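Local coordinates for ABC transporter permease (PDB 5NUP), which probably binds phospholipids as an outer-membrane lipoprotein of the MlaA family, helping to keep them out of the outer leaflet, at residues F[63-71]-F[152-161]; F[118-129]-F[142-152]. All blocks are in the same frame, centred on the assembly; numbering follows the deposited sequence.

How the contacts relate
Both contacts fasten the long loop that joins strand 139-141 to helix 163-180 onto earlier helices: contact 1 onto helix 65-74 and contact 2 onto helix 118-124. Their centres lie 15 Å apart. Contact 2 is nested within the loop that contact 1 closes, and the segments run 63-71, 118-129, 142-152, 152-161 along the chain. Asp152 belongs to both contacts. The two helices also meet directly, with Asn71 packing on Phe118 and Thr121. One connecting loop thus ties two helices distant in sequence to each other within this largely helical MlaA fold, and no other protein chain of the assembly touches either contact.

Contact 1. Residues F[63-71]-F[152-161]; sequences LEEPAVMVN and DGLYPVLSWL
Leu63, Pro66, Ala67 and Val70 make a mainly apolar contact with the loop 152-161, closed at its far end by a polar group at Asn71 and Asp152; it lays helix 65-74 and the residues leading into it against the loop that leads into helix 163-180. Ahead of the helix, CD1 of Leu63 meets CD1 of Leu161 at 3.8 Å, while the Leu63 CB lies 4.0 Å from CD1 of Leu158. Three residues on, the ring of Pro66 crosses Val157, its CG touching CG2 of that valine at 3.6 Å. Tyr155 lies against the next turn of the helix, its CG held between the backbone N and the carbonyl carbon (chi1 57°). The side chains of Val70 and Tyr155 approach from opposite directions, CG1 of Val70 lying obliquely to the ring, 3.5 Å from CZ of Tyr155. CA of Ala67 lies at the ring edge and its CB is 3.4 Å from OH of Tyr155. Beyond the ring, Asn71 sends ND2 to OD2 of Asp152 in a fairly straight hydrogen bond of 2.8 Å and 161°. The acceptor lies in the amide plane, but the N-H comes from above the carboxylate plane, the planes 72° apart. The same ND2 makes a weak bond to the helix carbonyl O of Ala67, at 3.2 Å, which helps to fix the rotation of the amide. On OD1, Asp152 forms a salt bridge with Arg117, while Glu64 pairs with Lys169 of helix 163-180. The buried Asp152 carboxylate thus has partners on both oxygens, which would probably favour its charged form.

Contact 2. Residues F[118-129]-F[142-152]; sequences FGSTLGHYGVGY and TLRDEGGDMAD
Thr142 begins the contact with its methyl CG2, which lies at the edge of the Tyr129 ring, 3.5 Å from CD1 of that tyrosine; its hydroxyl turns to Tyr202. Arg144 follows and makes the largest single contribution. Its chain leaves with CG anti to the backbone N (chi1 167°) and bends at the third torsion, which brings the guanidinium between two partners. CA of Gly123 lies over the centre of one face, 3.4 Å from CZ of Arg144. The Tyr129 ring covers the opposite face in an offset cation-pi stack, with Arg144 CZ 3.9 Å from the ring centroid and the planes 26° apart. Asp145 holds the guanidinium from its edge: NE of Arg144 donates to OD1 of Asp145 over 2.7 Å, while OD2 accepts from His206 of helix 194-209. The carbonyl O of Gly148 then meets the edge of the Phe118 ring. Asp149 OD1 takes the N-H of Gly119 at 2.7 Å, nearly head-on to its C-O bond, and Ala151 packs its methyl against Phe118. Last, Asp152 OD1 accepts from Phe118 N at 2.9 Å through its syn lone pair, while OD2 lies beside Tyr155 OH. A Schellman motif at Gly126 ends the helix. Two carboxylates accepting the first amides of helix 118-124, whose dipole would probably steady their charge, and an arginine sandwiched between Gly123 and Tyr129 fasten the loop before helix 163-180 to that helix.

Contact 1. Residues F[63-71]-F[152-161]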
ATOM      1  N   LEU F  63      34.533 -16.286  20.168  1.00 55.54           N
ATOM      2  CA  LEU F  63      34.470 -17.740  20.318  1.00 55.99           C
ATOM      3  C   LEU F  63      34.369 -18.168  21.780  1.00 64.35           C
ATOM      4  O   LEU F  63      33.999 -19.316  22.062  1.00 74.30           O
ATOM      5  CB  LEU F  63      35.699 -18.381  19.691  1.00 60.36           C
ATOM      6  CG  LEU F  63      36.013 -18.199  18.204  1.00 60.17           C
ATOM      7  CD1 LEU F  63      37.223 -19.065  17.842  1.00 54.77           C
ATOM      8  CD2 LEU F  63      34.819 -18.600  17.334  1.00 54.04           C
ATOM      9  N   GLU F  64      34.676 -17.266  22.714  1.00 61.58           N
ATOM     10  CA  GLU F  64      34.647 -17.545  24.137  1.00 61.32           C
ATOM     11  C   GLU F  64      33.385 -17.076  24.847  1.00 67.08           C
ATOM     12  O   GLU F  64      33.204 -17.430  26.018  1.00 66.13           O
ATOM     13  CB  GLU F  64      35.844 -16.886  24.803  1.00 66.67           C
ATOM     14  CG  GLU F  64      37.134 -17.491  24.360  1.00 71.84           C
ATOM     15  CD  GLU F  64      38.285 -16.950  25.119  1.00 77.38           C
ATOM     16  OE1 GLU F  64      38.097 -16.666  26.321  1.00 76.00           O
ATOM     17  OE2 GLU F  64      39.349 -16.754  24.492  1.00 85.23           O
ATOM     18  N   GLU F  65      32.504 -16.294  24.186  1.00 68.77           N
ATOM     19  CA  GLU F  65      31.354 -15.736  24.904  1.00 68.19           C
ATOM     20  C   GLU F  65      30.247 -16.750  25.196  1.00 64.55           C
ATOM     21  O   GLU F  65      29.574 -16.605  26.222  1.00 62.32           O
ATOM     22  CB  GLU F  65      30.768 -14.518  24.182  1.00 59.31           C
ATOM     23  CG  GLU F  65      31.793 -13.474  23.830  1.00 58.74           C
ATOM     24  CD  GLU F  65      31.847 -12.389  24.889  1.00 62.74           C
ATOM     25  OE1 GLU F  65      31.090 -12.523  25.868  1.00 62.95           O
ATOM     26  OE2 GLU F  65      32.642 -11.425  24.773  1.00 67.73           O
ATOM     27  N   PRO F  66      30.035 -17.792  24.379  1.00 62.25           N
ATOM     28  CA  PRO F  66      29.154 -18.881  24.842  1.00 62.98           C
ATOM     29  C   PRO F  66      29.654 -19.548  26.107  1.00 76.48           C
ATOM     30  O   PRO F  66      28.851 -19.931  26.976  1.00 83.51           O
ATOM     31  CB  PRO F  66      29.153 -19.867  23.670  1.00 60.78           C
ATOM     32  CG  PRO F  66      29.485 -19.053  22.481  1.00 71.36           C
ATOM     33  CD  PRO F  66      30.301 -17.874  22.931  1.00 68.23           C
ATOM     34  N   ALA F  67      30.976 -19.680  26.245  1.00 75.71           N
ATOM     35  CA  ALA F  67      31.517 -20.299  27.447  1.00 75.55           C
ATOM     36  C   ALA F  67      31.413 -19.367  28.649  1.00 70.34           C
ATOM     37  O   ALA F  67      31.082 -19.812  29.750  1.00 69.42           O
ATOM     38  CB  ALA F  67      32.964 -20.721  27.208  1.00 77.51           C
ATOM     39  N   VAL F  68      31.656 -18.069  28.452  1.00 71.22           N
ATOM     40  CA  VAL F  68      31.505 -17.109  29.544  1.00 66.16           C
ATOM     41  C   VAL F  68      30.089 -17.142  30.110  1.00 72.62           C
ATOM     42  O   VAL F  68      29.889 -16.951  31.315  1.00 74.63           O
ATOM     43  CB  VAL F  68      31.918 -15.703  29.081  1.00 65.20           C
ATOM     44  CG1 VAL F  68      31.801 -14.715  30.213  1.00 66.65           C
ATOM     45  CG2 VAL F  68      33.333 -15.746  28.607  1.00 64.36           C
ATOM     46  N   MET F  69      29.077 -17.307  29.255  1.00 68.89           N
ATOM     47  CA  MET F  69      27.731 -17.414  29.798  1.00 71.58           C
ATOM     48  C   MET F  69      27.575 -18.713  30.568  1.00 80.87           C
ATOM     49  O   MET F  69      27.135 -18.705  31.724  1.00 88.55           O
ATOM     50  CB  MET F  69      26.654 -17.305  28.721  1.00 76.74           C
ATOM     51  CG  MET F  69      26.015 -18.620  28.303  1.00 77.69           C
ATOM     52  SD  MET F  69      24.667 -18.389  27.168  1.00 66.13           S
ATOM     53  CE  MET F  69      24.314 -20.102  26.813  1.00 67.75           C
ATOM     54  N   VAL F  70      27.963 -19.839  29.959  1.00 79.45           N
ATOM     55  CA  VAL F  70      27.690 -21.136  30.576  1.00 75.16           C
ATOM     56  C   VAL F  70      28.267 -21.198  31.980  1.00 73.28           C
ATOM     57  O   VAL F  70      27.678 -21.809  32.877  1.00 74.40           O
ATOM     58  CB  VAL F  70      28.247 -22.265  29.686  1.00 78.15           C
ATOM     59  CG1 VAL F  70      28.559 -23.520  30.496  1.00 77.73           C
ATOM     60  CG2 VAL F  70      27.283 -22.577  28.564  1.00 78.86           C
ATOM     61  N   ASN F  71      29.353 -20.480  32.223  1.00 73.09           N
ATOM     62  CA  ASN F  71      29.972 -20.480  33.542  1.00 79.67           C
ATOM     63  C   ASN F  71      29.446 -19.382  34.456  1.00 82.78           C
ATOM     64  O   ASN F  71      29.421 -19.571  35.676  1.00 86.15           O
ATOM     65  CB  ASN F  71      31.501 -20.344  33.430  1.00 72.67           C
ATOM     66  CG  ASN F  71      32.167 -21.626  32.966  1.00 72.27           C
ATOM     67  OD1 ASN F  71      32.151 -22.634  33.665  1.00 79.05           O
ATOM     68  ND2 ASN F  71      32.811 -21.572  31.792  1.00 70.35           N
ATOM     69  N   ASP F 152      36.123 -25.791  29.089  1.00 72.46           N
ATOM     70  CA  ASP F 152      35.179 -25.107  28.219  1.00 67.09           C
ATOM     71  C   ASP F 152      35.390 -25.452  26.769  1.00 66.87           C
ATOM     72  O   ASP F 152      34.629 -24.979  25.919  1.00 71.02           O
ATOM     73  CB  ASP F 152      35.274 -23.575  28.384  1.00 66.33           C
ATOM     74  CG  ASP F 152      35.032 -23.148  29.810  1.00 76.57           C
ATOM     75  OD1 ASP F 152      35.898 -22.460  30.403  1.00 71.57           O
ATOM     76  OD2 ASP F 152      34.003 -23.607  30.340  1.00 84.94           O
ATOM     77  N   GLY F 153      36.359 -26.317  26.475  1.00 65.75           N
ATOM     78  CA  GLY F 153      36.477 -26.904  25.159  1.00 68.31           C
ATOM     79  C   GLY F 153      35.772 -28.244  25.050  1.00 73.69           C
ATOM     80  O   GLY F 153      35.968 -28.998  24.088  1.00 70.75           O
ATOM     81  N   LEU F 154      34.911 -28.542  26.020  1.00 80.42           N
ATOM     82  CA  LEU F 154      34.066 -29.727  25.931  1.00 85.76           C
ATOM     83  C   LEU F 154      32.658 -29.411  25.429  1.00 88.80           C
ATOM     84  O   LEU F 154      31.994 -30.309  24.904  1.00 92.92           O
ATOM     85  CB  LEU F 154      34.025 -30.470  27.278  1.00 83.65           C
ATOM     86  CG  LEU F 154      35.303 -31.243  27.681  1.00 78.70           C
ATOM     87  CD1 LEU F 154      36.430 -30.353  28.109  1.00 86.11           C
ATOM     88  CD2 LEU F 154      35.038 -32.239  28.782  1.00 73.98           C
ATOM     89  N   TYR F 155      32.188 -28.177  25.558  1.00 83.96           N
ATOM     90  CA  TYR F 155      30.894 -27.805  25.012  1.00 80.54           C
ATOM     91  C   TYR F 155      31.038 -26.665  23.997  1.00 78.37           C
ATOM     92  O   TYR F 155      32.001 -25.887  24.054  1.00 79.69           O
ATOM     93  CB  TYR F 155      29.950 -27.368  26.139  1.00 72.85           C
ATOM     94  CG  TYR F 155      30.474 -26.222  26.982  1.00 71.92           C
ATOM     95  CD1 TYR F 155      31.375 -26.447  28.022  1.00 69.17           C
ATOM     96  CD2 TYR F 155      30.043 -24.908  26.743  1.00 67.04           C
ATOM     97  CE1 TYR F 155      31.841 -25.412  28.796  1.00 69.10           C
ATOM     98  CE2 TYR F 155      30.503 -23.864  27.512  1.00 66.99           C
ATOM     99  CZ  TYR F 155      31.409 -24.123  28.542  1.00 72.57           C
ATOM    100  OH  TYR F 155      31.892 -23.100  29.327  1.00 76.31           O
ATOM    101  N   PRO F 156      30.098 -26.532  23.059  1.00 74.34           N
ATOM    102  CA  PRO F 156      30.257 -25.523  21.998  1.00 67.99           C
ATOM    103  C   PRO F 156      30.256 -24.112  22.590  1.00 70.05           C
ATOM    104  O   PRO F 156      29.834 -23.900  23.732  1.00 72.53           O
ATOM    105  CB  PRO F 156      29.036 -25.764  21.092  1.00 62.36           C
ATOM    106  CG  PRO F 156      28.096 -26.674  21.897  1.00 64.35           C
ATOM    107  CD  PRO F 156      28.968 -27.448  22.813  1.00 66.25           C
ATOM    108  N   VAL F 157      30.715 -23.122  21.807  1.00 70.98           N
ATOM    109  CA  VAL F 157      31.229 -23.289  20.444  1.00 66.73           C
ATOM    110  C   VAL F 157      32.707 -23.571  20.425  1.00 69.48           C
ATOM    111  O   VAL F 157      33.271 -23.792  19.361  1.00 69.41           O
ATOM    112  CB  VAL F 157      30.956 -22.055  19.576  1.00 60.15           C
ATOM    113  CG1 VAL F 157      29.459 -21.839  19.419  1.00 65.75           C
ATOM    114  CG2 VAL F 157      31.648 -20.827  20.168  1.00 57.33           C
ATOM    115  N   LEU F 158      33.327 -23.634  21.602  1.00 72.60           N
ATOM    116  CA  LEU F 158      34.776 -23.747  21.665  1.00 65.79           C
ATOM    117  C   LEU F 158      35.256 -25.160  21.423  1.00 66.16           C
ATOM    118  O   LEU F 158      36.415 -25.345  21.051  1.00 75.58           O
ATOM    119  CB  LEU F 158      35.253 -23.321  23.045  1.00 60.69           C
ATOM    120  CG  LEU F 158      36.477 -22.466  23.248  1.00 60.30           C
ATOM    121  CD1 LEU F 158      36.644 -21.431  22.146  1.00 58.84           C
ATOM    122  CD2 LEU F 158      36.326 -21.817  24.611  1.00 61.27           C
ATOM    123  N   SER F 159      34.367 -26.144  21.528  1.00 73.53           N
ATOM    124  CA  SER F 159      34.669 -27.530  21.197  1.00 75.21           C
ATOM    125  C   SER F 159      34.666 -27.763  19.698  1.00 72.15           C
ATOM    126  O   SER F 159      35.033 -28.854  19.253  1.00 72.66           O
ATOM    127  CB  SER F 159      33.668 -28.492  21.883  1.00 82.82           C
ATOM    128  OG  SER F 159      32.293 -28.150  21.661  1.00 80.68           O
ATOM    129  N   TRP F 160      34.266 -26.760  18.925  1.00 73.96           N
ATOM    130  CA  TRP F 160      34.191 -26.882  17.479  1.00 76.97           C
ATOM    131  C   TRP F 160      35.524 -26.639  16.798  1.00 76.78           C
ATOM    132  O   TRP F 160      35.632 -26.891  15.595  1.00 74.86           O
ATOM    133  CB  TRP F 160      33.167 -25.898  16.913  1.00 73.62           C
ATOM    134  CG  TRP F 160      31.768 -26.170  17.340  1.00 81.93           C
ATOM    135  CD1 TRP F 160      31.305 -27.247  18.070  1.00 85.48           C
ATOM    136  CD2 TRP F 160      30.621 -25.388  17.013  1.00 83.52           C
ATOM    137  NE1 TRP F 160      29.941 -27.150  18.240  1.00 82.58           N
ATOM    138  CE2 TRP F 160      29.499 -26.023  17.595  1.00 82.37           C
ATOM    139  CE3 TRP F 160      30.431 -24.202  16.294  1.00 77.09           C
ATOM    140  CZ2 TRP F 160      28.221 -25.509  17.479  1.00 79.97           C
ATOM    141  CZ3 TRP F 160      29.161 -23.699  16.176  1.00 71.47           C
ATOM    142  CH2 TRP F 160      28.073 -24.348  16.764  1.00 77.97           C
ATOM    143  N   LEU F 161      36.523 -26.136  17.516  1.00 75.58           N
ATOM    144  CA  LEU F 161      37.805 -25.821  16.898  1.00 77.52           C
ATOM    145  C   LEU F 161      38.627 -27.093  16.730  1.00 75.45           C
ATOM    146  O   LEU F 161      38.696 -27.911  17.651  1.00 70.87           O
ATOM    147  CB  LEU F 161      38.576 -24.798  17.742  1.00 75.37           C
ATOM    148  CG  LEU F 161      38.065 -23.360  17.959  1.00 69.89           C
ATOM    149  CD1 LEU F 161      37.852 -22.631  16.625  1.00 57.30           C
ATOM    150  CD2 LEU F 161      36.806 -23.292  18.788  1.00 68.69           C
TER

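Contact 2. Residues F[118-129]-F[142-152]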
ATOM      1  N   PHE F 118      35.865 -21.585  33.197  1.00 73.22           N
ATOM      2  CA  PHE F 118      35.661 -22.615  34.200  1.00 73.77           C
ATOM      3  C   PHE F 118      36.710 -22.533  35.298  1.00 75.78           C
ATOM      4  O   PHE F 118      36.429 -22.902  36.444  1.00 80.45           O
ATOM      5  CB  PHE F 118      35.657 -24.010  33.578  1.00 73.12           C
ATOM      6  CG  PHE F 118      35.075 -25.052  34.491  1.00 88.76           C
ATOM      7  CD1 PHE F 118      35.709 -26.282  34.646  1.00 94.63           C
ATOM      8  CD2 PHE F 118      33.905 -24.797  35.213  1.00 82.26           C
ATOM      9  CE1 PHE F 118      35.185 -27.242  35.517  1.00102.06           C
ATOM     10  CE2 PHE F 118      33.375 -25.741  36.062  1.00 86.67           C
ATOM     11  CZ  PHE F 118      34.002 -26.968  36.213  1.00 93.24           C
ATOM     12  N   GLY F 119      37.904 -22.034  34.985  1.00 76.02           N
ATOM     13  CA  GLY F 119      38.827 -21.701  36.053  1.00 78.71           C
ATOM     14  C   GLY F 119      38.223 -20.704  37.024  1.00 77.87           C
ATOM     15  O   GLY F 119      38.285 -20.882  38.243  1.00 84.40           O
ATOM     16  N   SER F 120      37.594 -19.660  36.489  1.00 78.47           N
ATOM     17  CA  SER F 120      36.941 -18.662  37.328  1.00 76.65           C
ATOM     18  C   SER F 120      35.928 -19.290  38.272  1.00 82.38           C
ATOM     19  O   SER F 120      35.864 -18.934  39.452  1.00 80.49           O
ATOM     20  CB  SER F 120      36.260 -17.618  36.452  1.00 85.42           C
ATOM     21  OG  SER F 120      36.112 -16.417  37.169  1.00 97.14           O
ATOM     22  N   THR F 121      35.061 -20.159  37.747  1.00 91.45           N
ATOM     23  CA  THR F 121      34.031 -20.759  38.592  1.00 88.13           C
ATOM     24  C   THR F 121      34.642 -21.753  39.581  1.00 86.63           C
ATOM     25  O   THR F 121      34.248 -21.784  40.754  1.00 84.13           O
ATOM     26  CB  THR F 121      32.936 -21.382  37.720  1.00 85.88           C
ATOM     27  OG1 THR F 121      33.256 -22.741  37.403  1.00 92.31           O
ATOM     28  CG2 THR F 121      32.816 -20.596  36.448  1.00 76.95           C
ATOM     29  N   LEU F 122      35.639 -22.537  39.140  1.00 90.00           N
ATOM     30  CA  LEU F 122      36.390 -23.376  40.079  1.00 93.97           C
ATOM     31  C   LEU F 122      36.938 -22.512  41.205  1.00 87.47           C
ATOM     32  O   LEU F 122      36.738 -22.806  42.388  1.00 86.42           O
ATOM     33  CB  LEU F 122      37.547 -24.093  39.365  1.00 81.39           C
ATOM     34  CG  LEU F 122      37.333 -25.373  38.543  1.00 80.76           C
ATOM     35  CD1 LEU F 122      38.662 -25.923  38.045  1.00 79.83           C
ATOM     36  CD2 LEU F 122      36.552 -26.433  39.295  1.00 82.89           C
ATOM     37  N   GLY F 123      37.588 -21.404  40.836  1.00 82.92           N
ATOM     38  CA  GLY F 123      38.083 -20.452  41.811  1.00 84.28           C
ATOM     39  C   GLY F 123      37.003 -19.739  42.597  1.00 85.91           C
ATOM     40  O   GLY F 123      37.220 -19.364  43.752  1.00 87.96           O
ATOM     41  N   HIS F 124      35.846 -19.509  41.998  1.00 85.14           N
ATOM     42  CA  HIS F 124      34.805 -18.830  42.750  1.00 88.25           C
ATOM     43  C   HIS F 124      34.180 -19.745  43.794  1.00 90.30           C
ATOM     44  O   HIS F 124      33.605 -19.260  44.777  1.00 91.40           O
ATOM     45  CB  HIS F 124      33.773 -18.237  41.774  1.00 90.05           C
ATOM     46  CG  HIS F 124      32.411 -18.044  42.363  1.00 97.41           C
ATOM     47  ND1 HIS F 124      32.118 -17.026  43.244  1.00 97.96           N
ATOM     48  CD2 HIS F 124      31.250 -18.707  42.162  1.00 96.36           C
ATOM     49  CE1 HIS F 124      30.846 -17.093  43.593  1.00102.66           C
ATOM     50  NE2 HIS F 124      30.295 -18.102  42.946  1.00102.06           N
ATOM     51  N   TYR F 125      34.322 -21.055  43.625  1.00 94.50           N
ATOM     52  CA  TYR F 125      33.938 -22.014  44.647  1.00 95.31           C
ATOM     53  C   TYR F 125      35.138 -22.467  45.481  1.00103.58           C
ATOM     54  O   TYR F 125      35.008 -23.419  46.261  1.00112.18           O
ATOM     55  CB  TYR F 125      33.263 -23.219  43.980  1.00 91.26           C
ATOM     56  CG  TYR F 125      31.909 -22.885  43.393  1.00 97.55           C
ATOM     57  CD1 TYR F 125      31.423 -23.569  42.275  1.00 96.41           C
ATOM     58  CD2 TYR F 125      31.123 -21.879  43.948  1.00102.99           C
ATOM     59  CE1 TYR F 125      30.203 -23.257  41.734  1.00 95.35           C
ATOM     60  CE2 TYR F 125      29.891 -21.571  43.425  1.00102.75           C
ATOM     61  CZ  TYR F 125      29.437 -22.260  42.327  1.00 99.76           C
ATOM     62  OH  TYR F 125      28.206 -21.911  41.848  1.00 97.34           O
ATOM     63  N   GLY F 126      36.288 -21.795  45.347  1.00 98.60           N
ATOM     64  CA  GLY F 126      37.384 -21.947  46.287  1.00 93.37           C
ATOM     65  C   GLY F 126      38.334 -23.115  46.099  1.00101.52           C
ATOM     66  O   GLY F 126      38.969 -23.528  47.078  1.00100.64           O
ATOM     67  N   VAL F 127      38.504 -23.632  44.874  1.00 90.68           N
ATOM     68  CA  VAL F 127      39.187 -24.919  44.702  1.00101.89           C
ATOM     69  C   VAL F 127      40.675 -24.806  45.028  1.00111.11           C
ATOM     70  O   VAL F 127      41.220 -25.609  45.803  1.00123.13           O
ATOM     71  CB  VAL F 127      38.957 -25.467  43.281  1.00 88.30           C
ATOM     72  CG1 VAL F 127      39.839 -26.655  43.026  1.00 88.11           C
ATOM     73  CG2 VAL F 127      37.512 -25.877  43.108  1.00 88.77           C
ATOM     74  N   GLY F 128      41.352 -23.842  44.434  1.00103.02           N
ATOM     75  CA  GLY F 128      42.758 -23.614  44.721  1.00 92.41           C
ATOM     76  C   GLY F 128      43.616 -23.856  43.491  1.00 86.87           C
ATOM     77  O   GLY F 128      43.439 -24.839  42.760  1.00 85.93           O
ATOM     78  N   TYR F 129      44.632 -23.004  43.323  1.00 92.66           N
ATOM     79  CA  TYR F 129      45.421 -23.002  42.094  1.00 90.40           C
ATOM     80  C   TYR F 129      46.267 -24.251  41.938  1.00101.18           C
ATOM     81  O   TYR F 129      46.275 -24.880  40.872  1.00102.16           O
ATOM     82  CB  TYR F 129      46.343 -21.789  42.055  1.00 83.91           C
ATOM     83  CG  TYR F 129      45.702 -20.462  41.903  1.00 83.56           C
ATOM     84  CD1 TYR F 129      45.223 -20.048  40.670  1.00 81.51           C
ATOM     85  CD2 TYR F 129      45.672 -19.576  42.949  1.00 85.34           C
ATOM     86  CE1 TYR F 129      44.648 -18.801  40.513  1.00 84.91           C
ATOM     87  CE2 TYR F 129      45.119 -18.337  42.810  1.00 92.24           C
ATOM     88  CZ  TYR F 129      44.602 -17.946  41.596  1.00 88.41           C
ATOM     89  OH  TYR F 129      44.046 -16.692  41.485  1.00 86.29           O
ATOM     90  N   THR F 142      48.784 -22.350  35.778  1.00 83.69           N
ATOM     91  CA  THR F 142      48.149 -23.016  36.898  1.00 87.85           C
ATOM     92  C   THR F 142      47.297 -24.170  36.451  1.00 87.74           C
ATOM     93  O   THR F 142      46.627 -24.072  35.443  1.00 84.38           O
ATOM     94  CB  THR F 142      47.312 -22.042  37.723  1.00 99.06           C
ATOM     95  OG1 THR F 142      47.922 -20.736  37.789  1.00100.94           O
ATOM     96  CG2 THR F 142      46.961 -22.640  39.021  1.00110.66           C
ATOM     97  N   LEU F 143      47.302 -25.244  37.237  1.00 94.16           N
ATOM     98  CA  LEU F 143      46.412 -26.364  36.956  1.00 92.54           C
ATOM     99  C   LEU F 143      44.934 -25.989  37.129  1.00 90.69           C
ATOM    100  O   LEU F 143      44.056 -26.650  36.564  1.00 92.89           O
ATOM    101  CB  LEU F 143      46.788 -27.556  37.857  1.00 92.30           C
ATOM    102  CG  LEU F 143      46.783 -28.917  37.137  1.00 94.61           C
ATOM    103  CD1 LEU F 143      47.782 -28.960  35.996  1.00 93.48           C
ATOM    104  CD2 LEU F 143      46.996 -30.093  38.102  1.00 99.85           C
ATOM    105  N   ARG F 144      44.634 -24.941  37.890  1.00 83.87           N
ATOM    106  CA  ARG F 144      43.232 -24.583  38.077  1.00 85.12           C
ATOM    107  C   ARG F 144      42.685 -23.695  36.958  1.00 84.58           C
ATOM    108  O   ARG F 144      41.605 -23.967  36.431  1.00 83.17           O
ATOM    109  CB  ARG F 144      43.000 -23.894  39.437  1.00 88.26           C
ATOM    110  CG  ARG F 144      41.623 -23.216  39.525  1.00 88.17           C
ATOM    111  CD  ARG F 144      41.448 -22.323  40.752  1.00 87.33           C
ATOM    112  NE  ARG F 144      41.408 -20.906  40.403  1.00 81.28           N
ATOM    113  CZ  ARG F 144      41.374 -19.918  41.292  1.00 83.38           C
ATOM    114  NH1 ARG F 144      41.373 -20.181  42.599  1.00 84.97           N
ATOM    115  NH2 ARG F 144      41.357 -18.662  40.872  1.00 81.88           N
ATOM    116  N   ASP F 145      43.397 -22.639  36.567  1.00 88.46           N
ATOM    117  CA  ASP F 145      42.811 -21.720  35.586  1.00 79.14           C
ATOM    118  C   ASP F 145      43.159 -22.101  34.150  1.00 76.83           C
ATOM    119  O   ASP F 145      42.275 -22.524  33.402  1.00 82.39           O
ATOM    120  CB  ASP F 145      43.236 -20.285  35.883  1.00 74.63           C
ATOM    121  CG  ASP F 145      42.571 -19.737  37.123  1.00 77.07           C
ATOM    122  OD1 ASP F 145      41.786 -20.480  37.758  1.00 77.65           O
ATOM    123  OD2 ASP F 145      42.814 -18.563  37.455  1.00 80.50           O
ATOM    124  N   GLU F 146      44.408 -21.933  33.734  1.00 71.64           N
ATOM    125  CA  GLU F 146      44.824 -22.581  32.501  1.00 70.42           C
ATOM    126  C   GLU F 146      44.619 -24.077  32.700  1.00 78.80           C
ATOM    127  O   GLU F 146      44.861 -24.612  33.785  1.00 88.23           O
ATOM    128  CB  GLU F 146      46.287 -22.261  32.175  1.00 70.08           C
ATOM    129  CG  GLU F 146      46.484 -20.863  31.613  1.00 70.77           C
ATOM    130  CD  GLU F 146      46.582 -19.805  32.705  1.00 79.39           C
ATOM    131  OE1 GLU F 146      46.514 -18.598  32.391  1.00 85.32           O
ATOM    132  OE2 GLU F 146      46.699 -20.179  33.884  1.00 84.27           O
ATOM    133  N   GLY F 147      44.118 -24.755  31.703  1.00 79.31           N
ATOM    134  CA  GLY F 147      43.858 -26.170  31.982  1.00 86.09           C
ATOM    135  C   GLY F 147      42.507 -26.463  32.629  1.00 85.61           C
ATOM    136  O   GLY F 147      41.771 -27.328  32.157  1.00 85.22           O
ATOM    137  N   GLY F 148      42.177 -25.777  33.724  1.00 84.69           N
ATOM    138  CA  GLY F 148      40.789 -25.772  34.154  1.00 73.67           C
ATOM    139  C   GLY F 148      39.896 -25.073  33.143  1.00 72.12           C
ATOM    140  O   GLY F 148      38.832 -25.578  32.781  1.00 72.10           O
ATOM    141  N   ASP F 149      40.340 -23.925  32.625  1.00 70.86           N
ATOM    142  CA  ASP F 149      39.602 -23.303  31.532  1.00 69.29           C
ATOM    143  C   ASP F 149      39.451 -24.255  30.354  1.00 69.34           C
ATOM    144  O   ASP F 149      38.530 -24.090  29.548  1.00 68.46           O
ATOM    145  CB  ASP F 149      40.264 -22.010  31.045  1.00 68.18           C
ATOM    146  CG  ASP F 149      39.998 -20.825  31.962  1.00 77.79           C
ATOM    147  OD1 ASP F 149      39.464 -21.019  33.084  1.00 81.16           O
ATOM    148  OD2 ASP F 149      40.288 -19.689  31.529  1.00 80.22           O
ATOM    149  N   MET F 150      40.348 -25.234  30.210  1.00 68.56           N
ATOM    150  CA  MET F 150      40.199 -26.166  29.102  1.00 68.63           C
ATOM    151  C   MET F 150      38.897 -26.953  29.160  1.00 73.68           C
ATOM    152  O   MET F 150      38.477 -27.487  28.126  1.00 82.41           O
ATOM    153  CB  MET F 150      41.368 -27.133  29.026  1.00 68.29           C
ATOM    154  CG  MET F 150      42.713 -26.498  28.895  1.00 76.84           C
ATOM    155  SD  MET F 150      43.952 -27.807  28.799  1.00 91.61           S
ATOM    156  CE  MET F 150      42.942 -29.193  28.244  1.00 95.70           C
ATOM    157  N   ALA F 151      38.239 -27.054  30.321  1.00 70.11           N
ATOM    158  CA  ALA F 151      36.945 -27.737  30.337  1.00 70.93           C
ATOM    159  C   ALA F 151      35.940 -27.071  29.403  1.00 79.25           C
ATOM    160  O   ALA F 151      35.047 -27.749  28.883  1.00 80.31           O
ATOM    161  CB  ALA F 151      36.380 -27.815  31.770  1.00 72.93           C
ATOM    162  N   ASP F 152      36.123 -25.791  29.089  1.00 72.46           N
ATOM    163  CA  ASP F 152      35.179 -25.107  28.219  1.00 67.09           C
ATOM    164  C   ASP F 152      35.390 -25.452  26.769  1.00 66.87           C
ATOM    165  O   ASP F 152      34.629 -24.979  25.919  1.00 71.02           O
ATOM    166  CB  ASP F 152      35.274 -23.575  28.384  1.00 66.33           C
ATOM    167  CG  ASP F 152      35.032 -23.148  29.810  1.00 76.57           C
ATOM    168  OD1 ASP F 152      35.898 -22.460  30.403  1.00 71.57           O
ATOM    169  OD2 ASP F 152      34.003 -23.607  30.340  1.00 84.94           O
TER